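Local coordinates for transcriptional regulator, TetR family (Legionella pneumophila subsp. pneumophila str. Philadelphia 1, PDB 3ON4), which probably binds DNA through an N-terminal helix-turn-helix domain and regulates transcription as an all-helical dimer, at residues R171-D175 against E176-E180; S161-E164 against G165-L169; L16-A19 against E20-Q24; A70-L73 against S74-N78. All blocks are in the same frame, centred on the assembly; numbering follows the deposited sequence. Where two conformers were deposited one is given.

Overall arrangement
The four contacts illustrate how an all-helical regulator is built from local interactions. Each lies within one continuous piece of chain, so none closes a long loop, and they follow in series without nesting or crossing. From the N terminus, contact 3 comes first, on helix 11-26 of the putative DNA-binding domain. Contact 4 ends the long helix 54-77, on the other side of the chain's centre and about 22 Å away between centres. Contact 2 lies in the second half of helix 149-173, and contact 1 turns that helix into 177-189. Contacts 1 and 2 pack together, through Phe178 and Leu179, and both touch the second subunit; Arg171 approaches Gln24, joining contact 1 to contact 3.

Contact 1 (R171-D175 against E176-E180); sequences RLYGD and ETFLE
Asp175 and Thr177 build an Asx turn at the junction of helices 149-173 and 177-189, a compact example of how one carboxylate caps the first turn of the next helix. Polar interactions dominate. The Thr177 N-H donates to Asp175 OD1 over 3.0 Å, approaching from above the carboxylate plane, 42° out of it. The Thr177 hydroxyl is directed at the same oxygen; the modelled separation of OG1 and OD1, 2.5 Å, is very short and its exact value is doubtful. Asp175 holds CG anti to its own N (chi1 -174°), which carries OD1 forward over the first turn of the new helix. A weak backbone bond joins Phe178 N to Asp175 O at 3.3 Å. The preceding helix is ended by Gly174, whose positive phi turns the chain away. Charge links this turn to the dimer: Lys157 of the second subunit makes a salt bridge with Asp175 OD2 and a hydrogen bond with Thr177 OG1, which would be expected to stabilise the carboxylate's negative charge.

The apolar part centres on the Phe178 ring. Its CE2 lies 3.8 Å from Tyr173 CD2, the two side chains meeting obliquely. A polar group also lies against this ring: Asp175 OD2 is 3.5 Å from Phe178 CE2, with the carboxylate and ring planes 73° apart. At the ring edge, and in the ring plane, Asp175 O stands 3.5 Å from Phe178 CD2.

Contact 2 (S161-E164 against G165-L169); sequences SLVE and GGLLL
Val163 has CG1 anti to the backbone N (chi1 163°), whereas Leu167 has CG anti to the carbonyl carbon (chi1 -74°). With these torsions the two side chains run side by side and point the same way, one turn apart on the alpha-helix 149-173, with Val163 CG1 and Leu167 CD1 4.0 Å apart. This ridge faces helices 84-98 and 177-189 of the same chain: Ile95 touches both residues, Val182 packs on Val163 and Leu179 on Leu167.

Beneath the side chains, a regular series of i to i+4 bonds carries the helix through two consecutive glycines. Gly165 N donates to Ser161 O almost straight, at 2.9 Å, and Gly166 N to Leu162 O at 2.8 Å. Leu167 N continues the series to Val163 O, as does Leu168 N to Glu164 O, each at 3.0 Å. Neither Gly165 nor Gly166 has a side chain, and across the dimer Ser161 packs on Gly166 of the second subunit, consistent with the helix bundle through which TetR-family regulators commonly dimerise. The Ser161 hydroxyl itself is bonded within its own helix, to Lys157 O. Back on the ridge, Leu167 CG lies 3.4 Å from Val163 O, the oxygen that accepts the Leu167 N-H.

Contact 3 (L16-A19 against E20-Q24); sequences LAVA and EALIQ
Leu16 O accepts the N-H of Glu20 at 2.9 Å, the first of four successive i to i+4 bonds in alpha-helix 11-26, a helix of the TetR-type DNA-binding domain that packs beside the predicted helix-turn-helix. Ala17 O takes Ala21 N at a longer 3.2 Å. The last two are shorter and more direct: Leu22 N to Val18 O and Ile23 N to Ala19 O, both 2.8 Å, with the donor close to in line with the C=O bond. All four carbonyls of 16-19 are thus supplied with a donor by 20-23, and Glu20 O continues the pattern by accepting Gln24 N.

The polar side chains look elsewhere. Glu20 has CG anti to its backbone N (chi1 -176°), and the extended chain lets the carboxylate meet helix 54-77, where OE1 forms a salt bridge with Lys68 and OE2 accepts from His65 ND1, an arrangement likely to favour the charged form. Gln24 NE2 is shared between the carbonyl oxygens of Met106 and Leu98, tying the helix to the end of helix 84-98 and the loop before helix 108-115.

Val18 CG1 and Leu22 CD1 are 4.1 Å apart, the side chains parallel and pointing the same way, though Val18 has a second deposited conformer. Ala19 fits against Ile36, Leu57 and Val61, and Leu22 against Ile36, so this helix joins helices 33-40 and 54-77. Ile23 CG1 is 3.2 Å from Ala19 O.

Contact 4 (A70-L73 against S74-N78); sequences AAVL and SDISN
Ser74 begins the final turns of the long alpha-helix 54-77 by donating its N-H to Ala70 O at 3.0 Å; this connecting helix leads away from the region of the predicted helix-turn-helix, and its closing residues exemplify how such a helix comes to an end beside its neighbours. The Ser74 side chain lies close to the same acceptor, CB being 3.2 Å from Ala70 O.

Asp75 follows, with its N-H bonded to Ala71 O at 3.1 Å. Its carboxylate turns back along the helix surface and brings OD2 near that carbonyl, a pair of acceptors and therefore no bond.

Ile76 makes the longest of the four backbone bonds, its N reaching Val72 O at 3.3 Å with a bent N-H angle of 145°. In its side chain, chi1 of -67° with an extended chi2 places CD1 4.3 Å from Val72 CG1, a loose apolar contact. Outside the turn, Ile76 packs on Lys87 and Lys90 of helix 84-98 and on Trp137 of helix 121-144, and Leu73 touches Phe91 of helix 84-98 and Leu133 and Ile134 of helix 121-144.

Ser77 N donates to Leu73 O at 2.9 Å. With chi1 at 51°, OG sits between the backbone N and the carbonyl carbon and bonds to Trp137 NE1, whose N-H also reaches Leu73 O weakly. Asn78 leaves the helix, yet its backbone N still donates to Ser74 O at 2.9 Å.

Contact 1 (R171-D175 against E176-E180)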
loop_
_atom_site.group_PDB
_atom_site.type_symbol
_atom_site.label_atom_id
_atom_site.label_comp_id
_atom_site.label_asym_id
_atom_site.label_seq_id
_atom_site.Cartn_x
_atom_site.Cartn_y
_atom_site.Cartn_z
ATOM N N ARG A 171 -9.395 -3.428 -3.553
ATOM C CA ARG A 171 -9.756 -2.676 -4.746
ATOM C C ARG A 171 -9.231 -3.318 -6.026
ATOM O O ARG A 171 -9.611 -2.921 -7.099
ATOM C CB ARG A 171 -9.346 -1.203 -4.617
ATOM C CG ARG A 171 -7.898 -0.954 -4.512
ATOM C CD ARG A 171 -7.653 0.538 -4.167
ATOM N NE ARG A 171 -7.910 1.438 -5.291
ATOM C CZ ARG A 171 -7.049 1.755 -6.261
ATOM N NH1 ARG A 171 -5.816 1.236 -6.314
ATOM N NH2 ARG A 171 -7.431 2.590 -7.203
ATOM N N LEU A 172 -8.367 -4.318 -5.919
ATOM C CA LEU A 172 -7.956 -5.060 -7.097
ATOM C C LEU A 172 -9.048 -5.948 -7.681
ATOM O O LEU A 172 -9.166 -6.070 -8.918
ATOM C CB LEU A 172 -6.785 -5.972 -6.768
ATOM C CG LEU A 172 -5.574 -5.357 -6.080
ATOM C CD1 LEU A 172 -4.467 -6.397 -6.095
ATOM C CD2 LEU A 172 -5.132 -4.058 -6.742
ATOM N N TYR A 173 -9.816 -6.558 -6.777
ATOM C CA TYR A 173 -10.703 -7.681 -7.060
ATOM C C TYR A 173 -12.188 -7.352 -6.878
ATOM O O TYR A 173 -13.049 -8.145 -7.252
ATOM C CB TYR A 173 -10.414 -8.802 -6.047
ATOM C CG TYR A 173 -9.056 -9.487 -6.090
ATOM C CD1 TYR A 173 -8.730 -10.352 -7.117
ATOM C CD2 TYR A 173 -8.142 -9.333 -5.057
ATOM C CE1 TYR A 173 -7.501 -11.008 -7.139
ATOM C CE2 TYR A 173 -6.913 -9.981 -5.072
ATOM C CZ TYR A 173 -6.603 -10.822 -6.113
ATOM O OH TYR A 173 -5.388 -11.474 -6.146
ATOM N N GLY A 174 -12.496 -6.227 -6.249
ATOM C CA GLY A 174 -13.831 -6.006 -5.712
ATOM C C GLY A 174 -14.144 -7.005 -4.621
ATOM O O GLY A 174 -15.311 -7.356 -4.386
ATOM N N ASP A 175 -13.103 -7.478 -3.944
ATOM C CA ASP A 175 -13.291 -8.488 -2.943
ATOM C C ASP A 175 -13.483 -7.794 -1.599
ATOM O O ASP A 175 -12.512 -7.448 -0.919
ATOM C CB ASP A 175 -12.116 -9.459 -2.918
ATOM C CG ASP A 175 -12.353 -10.625 -1.983
ATOM O OD1 ASP A 175 -13.370 -10.594 -1.263
ATOM O OD2 ASP A 175 -11.529 -11.567 -1.967
ATOM N N GLU A 176 -14.745 -7.602 -1.224
ATOM C CA GLU A 176 -15.094 -6.969 0.043
ATOM C C GLU A 176 -14.545 -7.715 1.254
ATOM O O GLU A 176 -14.475 -7.145 2.340
ATOM C CB GLU A 176 -16.619 -6.896 0.208
ATOM C CG GLU A 176 -17.334 -6.052 -0.798
ATOM C CD GLU A 176 -18.850 -6.188 -0.703
ATOM O OE1 GLU A 176 -19.507 -6.345 -1.757
ATOM O OE2 GLU A 176 -19.381 -6.136 0.428
ATOM N N THR A 177 -14.207 -8.997 1.103
ATOM C CA THR A 177 -13.802 -9.772 2.270
ATOM C C THR A 177 -12.500 -9.228 2.872
ATOM O O THR A 177 -12.282 -9.379 4.067
ATOM C CB THR A 177 -13.726 -11.303 1.990
ATOM O OG1 THR A 177 -12.793 -11.573 0.950
ATOM C CG2 THR A 177 -15.100 -11.849 1.556
ATOM N N PHE A 178 -11.655 -8.582 2.061
ATOM C CA PHE A 178 -10.448 -7.939 2.600
ATOM C C PHE A 178 -10.822 -6.817 3.595
ATOM O O PHE A 178 -10.139 -6.614 4.613
ATOM C CB PHE A 178 -9.552 -7.379 1.490
ATOM C CG PHE A 178 -8.828 -8.429 0.683
ATOM C CD1 PHE A 178 -7.643 -8.980 1.142
ATOM C CD2 PHE A 178 -9.317 -8.839 -0.560
ATOM C CE1 PHE A 178 -6.967 -9.927 0.403
ATOM C CE2 PHE A 178 -8.641 -9.776 -1.317
ATOM C CZ PHE A 178 -7.458 -10.325 -0.835
ATOM N N LEU A 179 -11.902 -6.104 3.299
ATOM C CA LEU A 179 -12.371 -5.012 4.145
ATOM C C LEU A 179 -13.131 -5.559 5.355
ATOM O O LEU A 179 -13.064 -4.994 6.442
ATOM C CB LEU A 179 -13.262 -4.067 3.343
ATOM C CG LEU A 179 -12.595 -3.466 2.099
ATOM C CD1 LEU A 179 -13.557 -2.607 1.316
ATOM C CD2 LEU A 179 -11.376 -2.676 2.486
ATOM N N GLU A 180 -13.850 -6.654 5.152
ATOM C CA GLU A 180 -14.548 -7.321 6.265
ATOM C C GLU A 180 -13.535 -7.777 7.308
ATOM O O GLU A 180 -13.796 -7.705 8.490
ATOM C CB GLU A 180 -15.383 -8.496 5.761
ATOM C CG GLU A 180 -16.589 -8.071 4.925
ATOM C CD GLU A 180 -17.328 -9.257 4.316
ATOM O OE1 GLU A 180 -16.880 -10.401 4.509
ATOM O OE2 GLU A 180 -18.359 -9.043 3.644
#

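Contact 2 (S161-E164 against G165-L169)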
loop_
_atom_site.group_PDB
_atom_site.type_symbol
_atom_site.label_atom_id
_atom_site.label_comp_id
_atom_site.label_asym_id
_atom_site.label_seq_id
_atom_site.Cartn_x
_atom_site.Cartn_y
_atom_site.Cartn_z
ATOM N N SER A 161 -2.282 -0.121 9.640
ATOM C CA SER A 161 -1.629 -1.046 8.708
ATOM C C SER A 161 -2.671 -1.930 8.025
ATOM O O SER A 161 -2.639 -2.127 6.798
ATOM C CB SER A 161 -0.602 -1.917 9.430
ATOM O OG SER A 161 0.389 -1.104 10.041
ATOM N N LEU A 162 -3.618 -2.441 8.810
ATOM C CA LEU A 162 -4.615 -3.344 8.278
ATOM C C LEU A 162 -5.557 -2.599 7.339
ATOM O O LEU A 162 -5.928 -3.128 6.304
ATOM C CB LEU A 162 -5.394 -4.007 9.402
ATOM C CG LEU A 162 -6.305 -5.181 9.105
ATOM C CD1 LEU A 162 -5.643 -6.252 8.198
ATOM C CD2 LEU A 162 -6.715 -5.797 10.437
ATOM N N VAL A 163 -5.929 -1.383 7.707
ATOM C CA VAL A 163 -6.785 -0.553 6.867
ATOM C C VAL A 163 -6.105 -0.324 5.516
ATOM O O VAL A 163 -6.726 -0.522 4.462
ATOM C CB VAL A 163 -7.111 0.797 7.538
ATOM C CG1 VAL A 163 -7.654 1.826 6.503
ATOM C CG2 VAL A 163 -8.074 0.599 8.713
ATOM N N GLU A 164 -4.835 0.079 5.534
ATOM C CA GLU A 164 -4.112 0.377 4.295
ATOM C C GLU A 164 -3.972 -0.878 3.421
ATOM O O GLU A 164 -4.291 -0.871 2.222
ATOM C CB GLU A 164 -2.757 1.021 4.575
ATOM C CG GLU A 164 -2.843 2.412 5.230
ATOM C CD GLU A 164 -3.500 3.460 4.369
ATOM O OE1 GLU A 164 -3.456 3.341 3.133
ATOM O OE2 GLU A 164 -4.035 4.451 4.919
ATOM N N GLY A 165 -3.518 -1.969 4.015
ATOM C CA GLY A 165 -3.323 -3.206 3.265
ATOM C C GLY A 165 -4.635 -3.801 2.771
ATOM O O GLY A 165 -4.703 -4.331 1.654
ATOM N N GLY A 166 -5.672 -3.735 3.601
ATOM C CA GLY A 166 -7.009 -4.196 3.226
ATOM C C GLY A 166 -7.597 -3.445 2.043
ATOM O O GLY A 166 -8.164 -4.056 1.107
ATOM N N LEU A 167 -7.437 -2.123 2.063
ATOM C CA LEU A 167 -7.908 -1.289 0.933
ATOM C C LEU A 167 -7.117 -1.586 -0.315
ATOM O O LEU A 167 -7.671 -1.692 -1.388
ATOM C CB LEU A 167 -7.810 0.210 1.254
ATOM C CG LEU A 167 -8.824 0.799 2.207
ATOM C CD1 LEU A 167 -8.474 2.255 2.570
ATOM C CD2 LEU A 167 -10.227 0.719 1.577
ATOM N N LEU A 168 -5.809 -1.734 -0.167
ATOM C CA LEU A 168 -4.913 -1.998 -1.288
ATOM C C LEU A 168 -5.346 -3.248 -2.051
ATOM O O LEU A 168 -5.435 -3.253 -3.291
ATOM C CB LEU A 168 -3.496 -2.187 -0.741
ATOM C CG LEU A 168 -2.321 -2.202 -1.689
ATOM C CD1 LEU A 168 -2.086 -0.801 -2.328
ATOM C CD2 LEU A 168 -1.060 -2.640 -0.907
ATOM N N LEU A 169 -5.650 -4.313 -1.308
ATOM C CA LEU A 169 -5.989 -5.574 -1.926
ATOM C C LEU A 169 -7.470 -5.647 -2.326
ATOM O O LEU A 169 -7.782 -6.263 -3.350
ATOM C CB LEU A 169 -5.601 -6.753 -1.015
ATOM C CG LEU A 169 -4.110 -6.770 -0.679
ATOM C CD1 LEU A 169 -3.777 -7.931 0.225
ATOM C CD2 LEU A 169 -3.282 -6.820 -1.962
#

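Contact 3 (L16-A19 against E20-Q24)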
loop_
_atom_site.group_PDB
_atom_site.type_symbol
_atom_site.label_atom_id
_atom_site.label_comp_id
_atom_site.label_asym_id
_atom_site.label_seq_id
_atom_site.Cartn_x
_atom_site.Cartn_y
_atom_site.Cartn_z
ATOM N N LEU A 16 -7.961 21.022 -7.014
ATOM C CA LEU A 16 -7.633 20.186 -5.874
ATOM C C LEU A 16 -8.518 18.924 -5.833
ATOM O O LEU A 16 -8.014 17.814 -5.634
ATOM C CB LEU A 16 -7.760 20.966 -4.572
ATOM C CG LEU A 16 -6.652 21.998 -4.331
ATOM C CD1 LEU A 16 -7.080 22.991 -3.225
ATOM C CD2 LEU A 16 -5.334 21.293 -4.000
ATOM N N ALA A 17 -9.813 19.103 -6.062
ATOM C CA ALA A 17 -10.747 17.965 -5.956
ATOM C C ALA A 17 -10.486 16.881 -7.017
ATOM O O ALA A 17 -10.512 15.666 -6.706
ATOM C CB ALA A 17 -12.208 18.453 -5.984
ATOM N N VAL A 18 -10.211 17.295 -8.253
ATOM C CA VAL A 18 -9.927 16.304 -9.312
ATOM C C VAL A 18 -8.539 15.702 -9.115
ATOM O O VAL A 18 -8.361 14.504 -9.305
ATOM C CB VAL A 18 -10.035 16.871 -10.748
ATOM C CG1 VAL A 18 -10.129 15.697 -11.773
ATOM C CG2 VAL A 18 -11.214 17.761 -10.873
ATOM N N ALA A 19 -7.562 16.506 -8.675
ATOM C CA ALA A 19 -6.211 15.986 -8.435
ATOM C C ALA A 19 -6.247 14.906 -7.361
ATOM O O ALA A 19 -5.640 13.818 -7.496
ATOM C CB ALA A 19 -5.233 17.132 -8.047
ATOM N N GLU A 20 -6.987 15.201 -6.297
ATOM C CA GLU A 20 -7.190 14.258 -5.217
ATOM C C GLU A 20 -7.747 12.922 -5.748
ATOM O O GLU A 20 -7.259 11.853 -5.396
ATOM C CB GLU A 20 -8.136 14.860 -4.181
ATOM C CG GLU A 20 -8.351 13.999 -2.942
ATOM C CD GLU A 20 -9.441 14.556 -2.010
ATOM O OE1 GLU A 20 -10.599 14.762 -2.452
ATOM O OE2 GLU A 20 -9.140 14.758 -0.819
ATOM N N ALA A 21 -8.768 13.015 -6.585
ATOM C CA ALA A 21 -9.401 11.870 -7.191
ATOM C C ALA A 21 -8.436 11.088 -8.067
ATOM O O ALA A 21 -8.343 9.858 -7.938
ATOM C CB ALA A 21 -10.622 12.288 -8.006
ATOM N N LEU A 22 -7.701 11.793 -8.931
ATOM C CA LEU A 22 -6.735 11.135 -9.813
ATOM C C LEU A 22 -5.633 10.421 -9.028
ATOM O O LEU A 22 -5.253 9.293 -9.384
ATOM C CB LEU A 22 -6.142 12.148 -10.807
ATOM C CG LEU A 22 -7.169 12.632 -11.842
ATOM C CD1 LEU A 22 -6.579 13.760 -12.684
ATOM C CD2 LEU A 22 -7.667 11.482 -12.722
ATOM N N ILE A 23 -5.139 11.055 -7.967
ATOM C CA ILE A 23 -4.070 10.475 -7.152
ATOM C C ILE A 23 -4.598 9.223 -6.453
ATOM O O ILE A 23 -3.939 8.155 -6.486
ATOM C CB ILE A 23 -3.473 11.485 -6.143
ATOM C CG1 ILE A 23 -2.718 12.593 -6.905
ATOM C CG2 ILE A 23 -2.546 10.745 -5.150
ATOM C CD1 ILE A 23 -2.381 13.839 -6.017
ATOM N N GLN A 24 -5.791 9.323 -5.882
ATOM C CA GLN A 24 -6.424 8.183 -5.231
ATOM C C GLN A 24 -6.727 7.013 -6.160
ATOM O O GLN A 24 -6.827 5.885 -5.693
ATOM C CB GLN A 24 -7.702 8.582 -4.505
ATOM C CG GLN A 24 -7.473 9.457 -3.287
ATOM C CD GLN A 24 -8.742 9.662 -2.526
ATOM O OE1 GLN A 24 -9.463 10.624 -2.763
ATOM N NE2 GLN A 24 -9.058 8.724 -1.631
#

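Contact 4 (A70-L73 against S74-N78)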
loop_
_atom_site.group_PDB
_atom_site.type_symbol
_atom_site.label_atom_id
_atom_site.label_comp_id
_atom_site.label_asym_id
_atom_site.label_seq_id
_atom_site.Cartn_x
_atom_site.Cartn_y
_atom_site.Cartn_z
ATOM N N ALA A 70 -9.051 15.310 9.474
ATOM C CA ALA A 70 -9.009 15.828 10.842
ATOM C C ALA A 70 -10.392 16.249 11.362
ATOM O O ALA A 70 -10.724 15.979 12.522
ATOM C CB ALA A 70 -8.014 16.988 10.961
ATOM N N ALA A 71 -11.176 16.913 10.507
ATOM C CA ALA A 71 -12.529 17.365 10.863
ATOM C C ALA A 71 -13.463 16.167 11.064
ATOM O O ALA A 71 -14.225 16.122 12.010
ATOM C CB ALA A 71 -13.090 18.301 9.782
ATOM N N VAL A 72 -13.390 15.212 10.148
ATOM C CA VAL A 72 -14.208 13.999 10.222
ATOM C C VAL A 72 -13.943 13.256 11.535
ATOM O O VAL A 72 -14.882 12.845 12.233
ATOM C CB VAL A 72 -13.930 13.082 9.003
ATOM C CG1 VAL A 72 -14.512 11.643 9.212
ATOM C CG2 VAL A 72 -14.488 13.718 7.738
ATOM N N LEU A 73 -12.663 13.106 11.867
ATOM C CA LEU A 73 -12.249 12.384 13.073
ATOM C C LEU A 73 -12.673 13.114 14.350
ATOM O O LEU A 73 -13.181 12.504 15.304
ATOM C CB LEU A 73 -10.728 12.187 13.063
ATOM C CG LEU A 73 -10.145 11.242 12.001
ATOM C CD1 LEU A 73 -8.663 11.061 12.273
ATOM C CD2 LEU A 73 -10.852 9.913 11.958
ATOM N N SER A 74 -12.466 14.431 14.341
ATOM C CA SER A 74 -12.868 15.293 15.436
ATOM C C SER A 74 -14.352 15.105 15.758
ATOM O O SER A 74 -14.743 15.035 16.941
ATOM C CB SER A 74 -12.574 16.754 15.075
ATOM O OG SER A 74 -12.965 17.606 16.127
ATOM N N ASP A 75 -15.174 15.021 14.713
ATOM C CA ASP A 75 -16.620 14.851 14.893
ATOM C C ASP A 75 -16.989 13.506 15.493
ATOM O O ASP A 75 -17.983 13.411 16.206
ATOM C CB ASP A 75 -17.366 15.058 13.569
ATOM C CG ASP A 75 -17.515 16.531 13.211
ATOM O OD1 ASP A 75 -17.639 17.363 14.135
ATOM O OD2 ASP A 75 -17.521 16.857 12.002
ATOM N N ILE A 76 -16.194 12.473 15.185
ATOM C CA ILE A 76 -16.387 11.149 15.770
ATOM C C ILE A 76 -15.960 11.138 17.231
ATOM O O ILE A 76 -16.720 10.671 18.083
ATOM C CB ILE A 76 -15.616 10.052 14.992
ATOM C CG1 ILE A 76 -16.213 9.882 13.584
ATOM C CG2 ILE A 76 -15.632 8.733 15.756
ATOM C CD1 ILE A 76 -15.323 9.123 12.611
ATOM N N SER A 77 -14.761 11.646 17.532
ATOM C CA SER A 77 -14.253 11.561 18.913
ATOM C C SER A 77 -14.978 12.504 19.859
ATOM O O SER A 77 -15.061 12.237 21.069
ATOM C CB SER A 77 -12.733 11.752 19.003
ATOM O OG SER A 77 -12.296 12.910 18.336
ATOM N N ASN A 78 -15.567 13.569 19.328
ATOM C CA ASN A 78 -16.368 14.442 20.178
ATOM C C ASN A 78 -17.836 14.036 20.323
ATOM O O ASN A 78 -18.594 14.686 21.050
ATOM C CB ASN A 78 -16.196 15.893 19.747
ATOM C CG ASN A 78 -14.801 16.413 20.073
ATOM O OD1 ASN A 78 -14.318 16.273 21.206
ATOM N ND2 ASN A 78 -14.148 16.989 19.098
#